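350aa long hypothetical aspartate-semialdehyde dehydrogenase (Sulfolobus tokodaii, PDB 2EP5) probably catalyses the NADPH-dependent reduction of malonyl-CoA to malonate semialdehyde, as a member of the aspartate-semialdehyde dehydrogenase family. Local coordinates at residues D79-A84 with N100-V105; A179-G184 with G326-R331; V308-I313 with L320-L325. One frame throughout, in Å; residues are numbered along the deposited sequence.

Interaction 1 of 3, residues D79-A84 with N100-V105; sequences DVVLSA and NGKIVV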
loop_
_atom_site.group_PDB
_atom_site.type_symbol
_atom_site.label_atom_id
_atom_site.label_comp_id
_atom_site.label_asym_id
_atom_site.label_seq_id
_atom_site.Cartn_x
_atom_site.Cartn_y
_atom_site.Cartn_z
ATOM N N ASP A 79 -2.615 -25.168 -35.603
ATOM C CA ASP A 79 -2.510 -26.533 -35.116
ATOM C C ASP A 79 -3.267 -26.702 -33.807
ATOM O O ASP A 79 -3.951 -27.704 -33.607
ATOM C CB ASP A 79 -1.044 -26.919 -34.910
ATOM C CG ASP A 79 -0.337 -27.245 -36.213
ATOM O OD1 ASP A 79 -0.809 -28.151 -36.937
ATOM O OD2 ASP A 79 0.690 -26.599 -36.508
ATOM N N VAL A 80 -3.133 -25.723 -32.916
ATOM C CA VAL A 80 -3.809 -25.760 -31.623
ATOM C C VAL A 80 -4.242 -24.360 -31.212
ATOM O O VAL A 80 -3.516 -23.388 -31.410
ATOM C CB VAL A 80 -2.886 -26.321 -30.518
ATOM C CG1 VAL A 80 -3.615 -26.327 -29.176
ATOM C CG2 VAL A 80 -2.433 -27.719 -30.884
ATOM N N VAL A 81 -5.436 -24.255 -30.654
ATOM C CA VAL A 81 -5.935 -22.970 -30.204
ATOM C C VAL A 81 -5.840 -22.935 -28.690
ATOM O O VAL A 81 -6.371 -23.816 -28.012
ATOM C CB VAL A 81 -7.397 -22.758 -30.594
ATOM C CG1 VAL A 81 -7.847 -21.374 -30.153
ATOM C CG2 VAL A 81 -7.567 -22.918 -32.091
ATOM N N LEU A 82 -5.133 -21.937 -28.167
ATOM C CA LEU A 82 -4.992 -21.774 -26.726
ATOM C C LEU A 82 -5.973 -20.675 -26.341
ATOM O O LEU A 82 -6.210 -19.754 -27.118
ATOM C CB LEU A 82 -3.565 -21.360 -26.364
ATOM C CG LEU A 82 -2.423 -22.178 -26.970
ATOM C CD1 LEU A 82 -1.147 -21.798 -26.254
ATOM C CD2 LEU A 82 -2.673 -23.670 -26.831
ATOM N N SER A 83 -6.539 -20.764 -25.145
ATOM C CA SER A 83 -7.522 -19.780 -24.720
ATOM C C SER A 83 -7.340 -19.242 -23.310
ATOM O O SER A 83 -7.131 -19.997 -22.354
ATOM C CB SER A 83 -8.929 -20.372 -24.848
ATOM O OG SER A 83 -9.918 -19.414 -24.510
ATOM N N ALA A 84 -7.432 -17.920 -23.201
ATOM C CA ALA A 84 -7.322 -17.227 -21.928
ATOM C C ALA A 84 -8.524 -16.299 -21.838
ATOM O O ALA A 84 -8.500 -15.300 -21.128
ATOM C CB ALA A 84 -6.033 -16.426 -21.868
ATOM N N ASN A 100 -16.238 -27.255 -34.773
ATOM C CA ASN A 100 -15.714 -27.144 -36.126
ATOM C C ASN A 100 -14.438 -27.944 -36.316
ATOM O O ASN A 100 -13.810 -27.864 -37.363
ATOM C CB ASN A 100 -15.465 -25.679 -36.485
ATOM C CG ASN A 100 -16.730 -24.962 -36.900
ATOM O OD1 ASN A 100 -17.333 -25.293 -37.922
ATOM N ND2 ASN A 100 -17.146 -23.982 -36.110
ATOM N N GLY A 101 -14.053 -28.710 -35.300
ATOM C CA GLY A 101 -12.860 -29.535 -35.413
ATOM C C GLY A 101 -11.558 -29.010 -34.828
ATOM O O GLY A 101 -10.529 -29.677 -34.923
ATOM N N LYS A 102 -11.579 -27.830 -34.226
ATOM C CA LYS A 102 -10.360 -27.266 -33.645
ATOM C C LYS A 102 -9.958 -27.937 -32.339
ATOM O O LYS A 102 -10.816 -28.380 -31.573
ATOM C CB LYS A 102 -10.542 -25.770 -33.377
ATOM C CG LYS A 102 -10.705 -24.911 -34.623
ATOM C CD LYS A 102 -9.367 -24.524 -35.243
ATOM C CE LYS A 102 -8.604 -25.714 -35.784
ATOM N NZ LYS A 102 -7.308 -25.290 -36.359
ATOM N N ILE A 103 -8.650 -28.027 -32.103
ATOM C CA ILE A 103 -8.132 -28.574 -30.848
ATOM C C ILE A 103 -7.960 -27.344 -29.939
ATOM O O ILE A 103 -7.161 -26.449 -30.235
ATOM C CB ILE A 103 -6.754 -29.241 -31.024
ATOM C CG1 ILE A 103 -6.880 -30.492 -31.901
ATOM C CG2 ILE A 103 -6.182 -29.599 -29.658
ATOM C CD1 ILE A 103 -5.572 -31.216 -32.120
ATOM N N VAL A 104 -8.721 -27.296 -28.848
ATOM C CA VAL A 104 -8.668 -26.164 -27.930
ATOM C C VAL A 104 -8.175 -26.528 -26.534
ATOM O O VAL A 104 -8.650 -27.498 -25.934
ATOM C CB VAL A 104 -10.070 -25.514 -27.775
ATOM C CG1 VAL A 104 -9.996 -24.311 -26.849
ATOM C CG2 VAL A 104 -10.618 -25.112 -29.133
ATOM N N VAL A 105 -7.224 -25.740 -26.027
ATOM C CA VAL A 105 -6.669 -25.907 -24.680
ATOM C C VAL A 105 -6.950 -24.564 -24.003
ATOM O O VAL A 105 -6.383 -23.528 -24.377
ATOM C CB VAL A 105 -5.148 -26.161 -24.697
ATOM C CG1 VAL A 105 -4.645 -26.390 -23.274
ATOM C CG2 VAL A 105 -4.828 -27.368 -25.559
HETATM O O HOH W 1 -6.679 -27.658 -34.096
#
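Val81 grips the neighbouring strand with both of its backbone polar atoms. Its N-H reaches Ile103 O at 2.8 Å in an almost straight bond (174°), and its O receives Val105 N at 2.9 Å, so the two bonds flank Val104, whose CA sits 4.8 Å from Val81 CA. The parallel pairing runs on to Leu82 and Val105, where Ser83 N gives a more bent bond (141°) to Val105 O. At the other end the strands have begun to part, and a water fills the place of a direct bond, donating to Asp79 O and accepting from Ile103 N.

Side chains fall on two faces. On one, Val80 CG1 meets Val105 CG2 at 4.0 Å, and Leu82 lies alongside Val105. With CG turned beside its own backbone N (chi1 -49°), Leu82 brings CD2 to 4.1 Å from Val105 CB. On the other, Val81 packs against Val104, while the aliphatic part of Lys102 crosses Val81 at about a right angle, CD to CG2 4.0 Å. Bends at chi2 and chi3 fold the lysine back so that its NZ bonds to Val78 O and His75 O.

Further out, Val341 of helix 334-347 covers Leu82 and Val105, and Leu97 and Val98 of helix 87-99 pack on Val104. That helix ends in a Schellman motif with Gly101 as C-prime residue, which turns the chain into the second strand. Strand, helix and adjacent parallel strand make a beta-alpha-beta crossover of the Rossmann-type NAD(P)-binding domain.

Interaction 2 of 3, residues A179-G184 with G326-R331; sequences AVSGAG and GDNLVR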
loop_
_atom_site.group_PDB
_atom_site.type_symbol
_atom_site.label_atom_id
_atom_site.label_comp_id
_atom_site.label_asym_id
_atom_site.label_seq_id
_atom_site.Cartn_x
_atom_site.Cartn_y
_atom_site.Cartn_z
ATOM N N ALA A 179 -3.882 -12.769 -4.395
ATOM C CA ALA A 179 -3.412 -11.484 -4.891
ATOM C C ALA A 179 -4.469 -10.781 -5.721
ATOM O O ALA A 179 -5.390 -11.406 -6.251
ATOM C CB ALA A 179 -2.149 -11.681 -5.719
ATOM N N VAL A 180 -4.328 -9.466 -5.825
ATOM C CA VAL A 180 -5.255 -8.651 -6.592
ATOM C C VAL A 180 -5.267 -9.025 -8.078
ATOM O O VAL A 180 -6.327 -9.077 -8.701
ATOM C CB VAL A 180 -4.894 -7.148 -6.451
ATOM C CG1 VAL A 180 -5.669 -6.320 -7.458
ATOM C CG2 VAL A 180 -5.215 -6.672 -5.044
ATOM N N SER A 181 -4.090 -9.285 -8.643
ATOM C CA SER A 181 -3.991 -9.622 -10.061
ATOM C C SER A 181 -4.910 -10.769 -10.436
ATOM O O SER A 181 -5.329 -10.873 -11.583
ATOM C CB SER A 181 -2.546 -9.975 -10.445
ATOM O OG SER A 181 -2.114 -11.176 -9.833
ATOM N N GLY A 182 -5.219 -11.626 -9.467
ATOM C CA GLY A 182 -6.100 -12.755 -9.721
ATOM C C GLY A 182 -7.439 -12.325 -10.296
ATOM O O GLY A 182 -8.150 -13.122 -10.893
ATOM N N ALA A 183 -7.780 -11.053 -10.119
ATOM C CA ALA A 183 -9.038 -10.522 -10.619
ATOM C C ALA A 183 -8.778 -9.709 -11.875
ATOM O O ALA A 183 -9.618 -8.912 -12.302
ATOM C CB ALA A 183 -9.696 -9.646 -9.548
ATOM N N GLY A 184 -7.613 -9.925 -12.474
ATOM C CA GLY A 184 -7.254 -9.173 -13.663
ATOM C C GLY A 184 -6.451 -7.953 -13.248
ATOM O O GLY A 184 -6.192 -7.759 -12.062
ATOM N N GLY A 326 2.252 -19.855 -4.795
ATOM C CA GLY A 326 2.482 -20.046 -6.212
ATOM C C GLY A 326 2.121 -18.808 -7.016
ATOM O O GLY A 326 1.331 -17.975 -6.571
ATOM N N ASP A 327 2.719 -18.674 -8.196
ATOM C CA ASP A 327 2.438 -17.543 -9.075
ATOM C C ASP A 327 1.114 -17.895 -9.761
ATOM O O ASP A 327 1.056 -18.828 -10.571
ATOM C CB ASP A 327 3.553 -17.412 -10.113
ATOM C CG ASP A 327 3.415 -16.170 -10.976
ATOM O OD1 ASP A 327 2.273 -15.773 -11.296
ATOM O OD2 ASP A 327 4.461 -15.598 -11.353
ATOM N N ASN A 328 0.054 -17.165 -9.423
ATOM C CA ASN A 328 -1.272 -17.416 -9.999
ATOM C C ASN A 328 -1.345 -17.142 -11.505
ATOM O O ASN A 328 -2.228 -17.661 -12.192
ATOM C CB ASN A 328 -2.320 -16.560 -9.282
ATOM C CG ASN A 328 -1.961 -15.089 -9.294
ATOM O OD1 ASN A 328 -0.947 -14.685 -8.714
ATOM N ND2 ASN A 328 -2.776 -14.280 -9.968
ATOM N N LEU A 329 -0.426 -16.328 -12.017
ATOM C CA LEU A 329 -0.405 -15.995 -13.443
ATOM C C LEU A 329 0.298 -17.039 -14.311
ATOM O O LEU A 329 -0.049 -17.235 -15.480
ATOM C CB LEU A 329 0.279 -14.644 -13.658
ATOM C CG LEU A 329 -0.355 -13.401 -13.034
ATOM C CD1 LEU A 329 0.458 -12.180 -13.453
ATOM C CD2 LEU A 329 -1.808 -13.258 -13.500
ATOM N N VAL A 330 1.291 -17.698 -13.728
ATOM C CA VAL A 330 2.082 -18.700 -14.428
ATOM C C VAL A 330 1.604 -20.114 -14.094
ATOM O O VAL A 330 0.909 -20.757 -14.888
ATOM C CB VAL A 330 3.584 -18.525 -14.052
ATOM C CG1 VAL A 330 4.442 -19.543 -14.767
ATOM C CG2 VAL A 330 4.031 -17.119 -14.417
ATOM N N ARG A 331 1.977 -20.596 -12.916
ATOM C CA ARG A 331 1.564 -21.919 -12.476
ATOM C C ARG A 331 0.041 -22.010 -12.519
ATOM O O ARG A 331 -0.522 -23.049 -12.861
ATOM C CB ARG A 331 2.018 -22.164 -11.040
ATOM C CG ARG A 331 1.745 -23.575 -10.559
ATOM C CD ARG A 331 2.767 -24.493 -11.177
ATOM N NE ARG A 331 2.195 -25.734 -11.664
ATOM C CZ ARG A 331 2.907 -26.691 -12.241
ATOM N NH1 ARG A 331 4.214 -26.542 -12.397
ATOM N NH2 ARG A 331 2.316 -27.801 -12.651
#
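Ser181 and Asn328 join two loops at the predicted active site of this aspartate-semialdehyde dehydrogenase fold: a short 3-10 turn after strand 171-178 and an Asx turn after strand 319-326. The tight part is a single side-chain bond, Asn328 ND2 to Ser181 OG at 3.2 Å. It is nearly straight (172°), and the serine oxygen lies in the plane of the amide. Both side chains take the crowded position between backbone N and carbonyl carbon (chi1 67° for Ser181, 55° for Asn328), which turns their polar ends to each other.

Each group has a second bond. Ser181 OG donates to Arg241 O, and Asn328 OD1 accepts from Gly243 N, so the amide flip is opposed. These bonds are consistent with holding the Asn328 side chain about 3 Å from that of His244 and about 4 Å from that of Cys151 (nearest atoms), the predicted proton acceptor and acyl-thioester residue.

Between the two loops themselves little else touches. Ala179 CB comes only to 4.4 Å from Asn328 OD1, and Leu329 approaches through its tip, CD2 lying 4.2 Å from Ser181 OG. Cover comes from outside: Met15 of helix 15-24 touches both Ser181 and Leu329, and Met191 of the second subunit packs on Ser181. The more open flank begins at the partly exposed Gly182, whose N is 3.6 Å from Asn328 ND2 but is used within its own turn. Behind Asn328, Asp327 OD1 holds the other loop in shape, accepting Leu329 N at 2.8 Å nearly along its C-O axis and Val330 N from above the carboxylate plane.

Interaction 3 of 3, residues V308-I313 with L320-L325; sequences VTVGRI and LRLVVL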
loop_
_atom_site.group_PDB
_atom_site.type_symbol
_atom_site.label_atom_id
_atom_site.label_comp_id
_atom_site.label_asym_id
_atom_site.label_seq_id
_atom_site.Cartn_x
_atom_site.Cartn_y
_atom_site.Cartn_z
ATOM N N VAL A 308 5.931 -24.170 -6.986
ATOM C CA VAL A 308 5.213 -23.673 -5.819
ATOM C C VAL A 308 6.144 -23.842 -4.624
ATOM O O VAL A 308 6.969 -24.759 -4.593
ATOM C CB VAL A 308 3.919 -24.467 -5.551
ATOM C CG1 VAL A 308 2.978 -24.340 -6.736
ATOM C CG2 VAL A 308 4.259 -25.921 -5.264
ATOM N N THR A 309 6.024 -22.957 -3.645
ATOM C CA THR A 309 6.880 -23.042 -2.477
ATOM C C THR A 309 6.050 -23.388 -1.250
ATOM O O THR A 309 5.054 -22.725 -0.963
ATOM C CB THR A 309 7.612 -21.717 -2.240
ATOM O OG1 THR A 309 8.298 -21.333 -3.440
ATOM C CG2 THR A 309 8.612 -21.857 -1.105
ATOM N N VAL A 310 6.477 -24.428 -0.538
ATOM C CA VAL A 310 5.799 -24.899 0.663
ATOM C C VAL A 310 6.667 -24.640 1.892
ATOM O O VAL A 310 7.894 -24.767 1.840
ATOM C CB VAL A 310 5.513 -26.421 0.590
ATOM C CG1 VAL A 310 4.893 -26.893 1.879
ATOM C CG2 VAL A 310 4.584 -26.737 -0.581
ATOM N N GLY A 311 6.020 -24.275 2.995
ATOM C CA GLY A 311 6.729 -24.012 4.232
ATOM C C GLY A 311 5.852 -24.288 5.441
ATOM O O GLY A 311 4.684 -24.663 5.306
ATOM N N ARG A 312 6.425 -24.113 6.628
ATOM C CA ARG A 312 5.712 -24.312 7.882
ATOM C C ARG A 312 5.021 -25.679 7.942
ATOM O O ARG A 312 3.932 -25.806 8.495
ATOM C CB ARG A 312 4.683 -23.196 8.057
ATOM C CG ARG A 312 5.197 -21.825 7.634
ATOM C CD ARG A 312 5.689 -21.002 8.806
ATOM N NE ARG A 312 4.581 -20.423 9.551
ATOM C CZ ARG A 312 4.218 -20.786 10.776
ATOM N NH1 ARG A 312 4.877 -21.731 11.424
ATOM N NH2 ARG A 312 3.168 -20.211 11.341
ATOM N N ILE A 313 5.654 -26.695 7.366
ATOM C CA ILE A 313 5.096 -28.042 7.371
ATOM C C ILE A 313 5.135 -28.522 8.818
ATOM O O ILE A 313 6.210 -28.673 9.404
ATOM C CB ILE A 313 5.923 -28.976 6.459
ATOM C CG1 ILE A 313 5.786 -28.522 5.002
ATOM C CG2 ILE A 313 5.460 -30.414 6.615
ATOM C CD1 ILE A 313 6.649 -29.300 4.030
ATOM N N LEU A 320 -2.211 -32.075 9.968
ATOM C CA LEU A 320 -0.972 -31.827 9.253
ATOM C C LEU A 320 -1.182 -30.475 8.602
ATOM O O LEU A 320 -2.085 -30.317 7.773
ATOM C CB LEU A 320 -0.755 -32.878 8.166
ATOM C CG LEU A 320 0.606 -33.002 7.466
ATOM C CD1 LEU A 320 0.368 -33.111 5.967
ATOM C CD2 LEU A 320 1.507 -31.822 7.780
ATOM N N ARG A 321 -0.372 -29.495 8.983
ATOM C CA ARG A 321 -0.508 -28.168 8.400
ATOM C C ARG A 321 0.661 -27.800 7.500
ATOM O O ARG A 321 1.780 -28.278 7.684
ATOM C CB ARG A 321 -0.640 -27.090 9.477
ATOM C CG ARG A 321 -0.919 -25.721 8.853
ATOM C CD ARG A 321 -0.333 -24.585 9.649
ATOM N NE ARG A 321 1.085 -24.783 9.945
ATOM C CZ ARG A 321 1.736 -24.101 10.881
ATOM N NH1 ARG A 321 1.093 -23.186 11.591
ATOM N NH2 ARG A 321 3.008 -24.364 11.141
ATOM N N LEU A 322 0.389 -26.936 6.529
ATOM C CA LEU A 322 1.417 -26.478 5.613
ATOM C C LEU A 322 0.948 -25.239 4.867
ATOM O O LEU A 322 -0.255 -25.029 4.691
ATOM C CB LEU A 322 1.801 -27.596 4.632
ATOM C CG LEU A 322 0.799 -28.161 3.626
ATOM C CD1 LEU A 322 0.630 -27.198 2.457
ATOM C CD2 LEU A 322 1.311 -29.488 3.109
ATOM N N VAL A 323 1.911 -24.407 4.470
ATOM C CA VAL A 323 1.651 -23.173 3.732
ATOM C C VAL A 323 2.301 -23.291 2.355
ATOM O O VAL A 323 3.488 -23.612 2.232
ATOM C CB VAL A 323 2.240 -21.930 4.461
ATOM C CG1 VAL A 323 2.007 -20.677 3.628
ATOM C CG2 VAL A 323 1.587 -21.767 5.845
ATOM N N VAL A 324 1.514 -23.036 1.318
ATOM C CA VAL A 324 2.008 -23.122 -0.046
ATOM C C VAL A 324 1.794 -21.795 -0.767
ATOM O O VAL A 324 0.834 -21.071 -0.501
ATOM C CB VAL A 324 1.291 -24.243 -0.815
ATOM C CG1 VAL A 324 -0.201 -23.942 -0.887
ATOM C CG2 VAL A 324 1.887 -24.390 -2.209
ATOM N N LEU A 325 2.699 -21.484 -1.684
ATOM C CA LEU A 325 2.623 -20.247 -2.439
ATOM C C LEU A 325 2.936 -20.548 -3.894
ATOM O O LEU A 325 3.765 -21.402 -4.192
ATOM C CB LEU A 325 3.630 -19.243 -1.876
ATOM C CG LEU A 325 3.670 -17.766 -2.322
ATOM C CD1 LEU A 325 4.847 -17.528 -3.240
ATOM C CD2 LEU A 325 2.362 -17.365 -2.980
#
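Val308 opens the pairing with its CA 3.1 Å from Leu325 O, in a CA-H...O contact, while its CB meets Val324 CG2. Thr309 and Leu325 follow as an antiparallel hydrogen-bonded pair, each giving its N-H to the other's O at 2.8 Å. Val310 then faces Val324 in a non-hydrogen-bonded pair, with CA atoms 4.2 Å apart. Its methyls divide the neighbours, CG2 lying against Val324 CG2 at 3.9 Å and CG1 reaching towards Leu322 CB.

Gly311 pairs with Val323, its N giving a 2.7 Å bond to Val323 O. Arg312 takes positive phi (52°), and Ile313 rather than Arg312 stands opposite Leu322 (CA atoms 4.4 Å apart), one extra residue on this strand, consistent with a beta bulge. Arg321 starts with CG anti to its N (chi1 -174°) and bends at chi2 and chi3, which brings its guanidinium back to Arg312 O. That oxygen sits at the guanidinium edge, somewhat tilted out of its plane, and takes NH2 at 3.2 Å and, weakly, NE. Arg321 CZ lies over one face of the Arg312 guanidinium, displaced toward its rim, with the planes 68° apart, so the two do not stack flat. These like charges are probably balanced by Glu291, bridging to Arg312 NH1, and Glu205 of the third subunit, bridging to NH2. A leucine in place of Arg321 would probably leave Arg312 O without these side-chain donors and remove the bond to Thr234 of the third subunit. Ile313 CG1 ends alongside Leu322 CB, 4.1 Å away.

This hairpin lies inside a mixed sheet, strand 285-287 bonding to its first arm and 244-251 to its second. Helices 151-160 and 258-266 cover the face of Val308, Ile313 and Val324, while Pro199 of the third subunit packs on Val323.

Overall arrangement
From the N terminus, interaction 1 comes first: it closes a short loop around helix 87-99 and joins adjacent strands of the parallel nucleotide-binding sheet. Further on come the strands of the mixed sheet, in the part of the chain that belongs to the dimerisation family. Interaction 2 brings 179-184 to 326-331 across 141 intervening residues, joining the loops that follow two of these strands beside the predicted catalytic residues. Interaction 3, a hairpin, is nested wholly inside that long loop. The two touch where Arg331 CG packs on Val308 CG1 at 4.1 Å. Interaction 1 is separate, its centre about 23 Å from that of interaction 2 and about 35 Å from that of interaction 3, on the opposite side of the chain's centre.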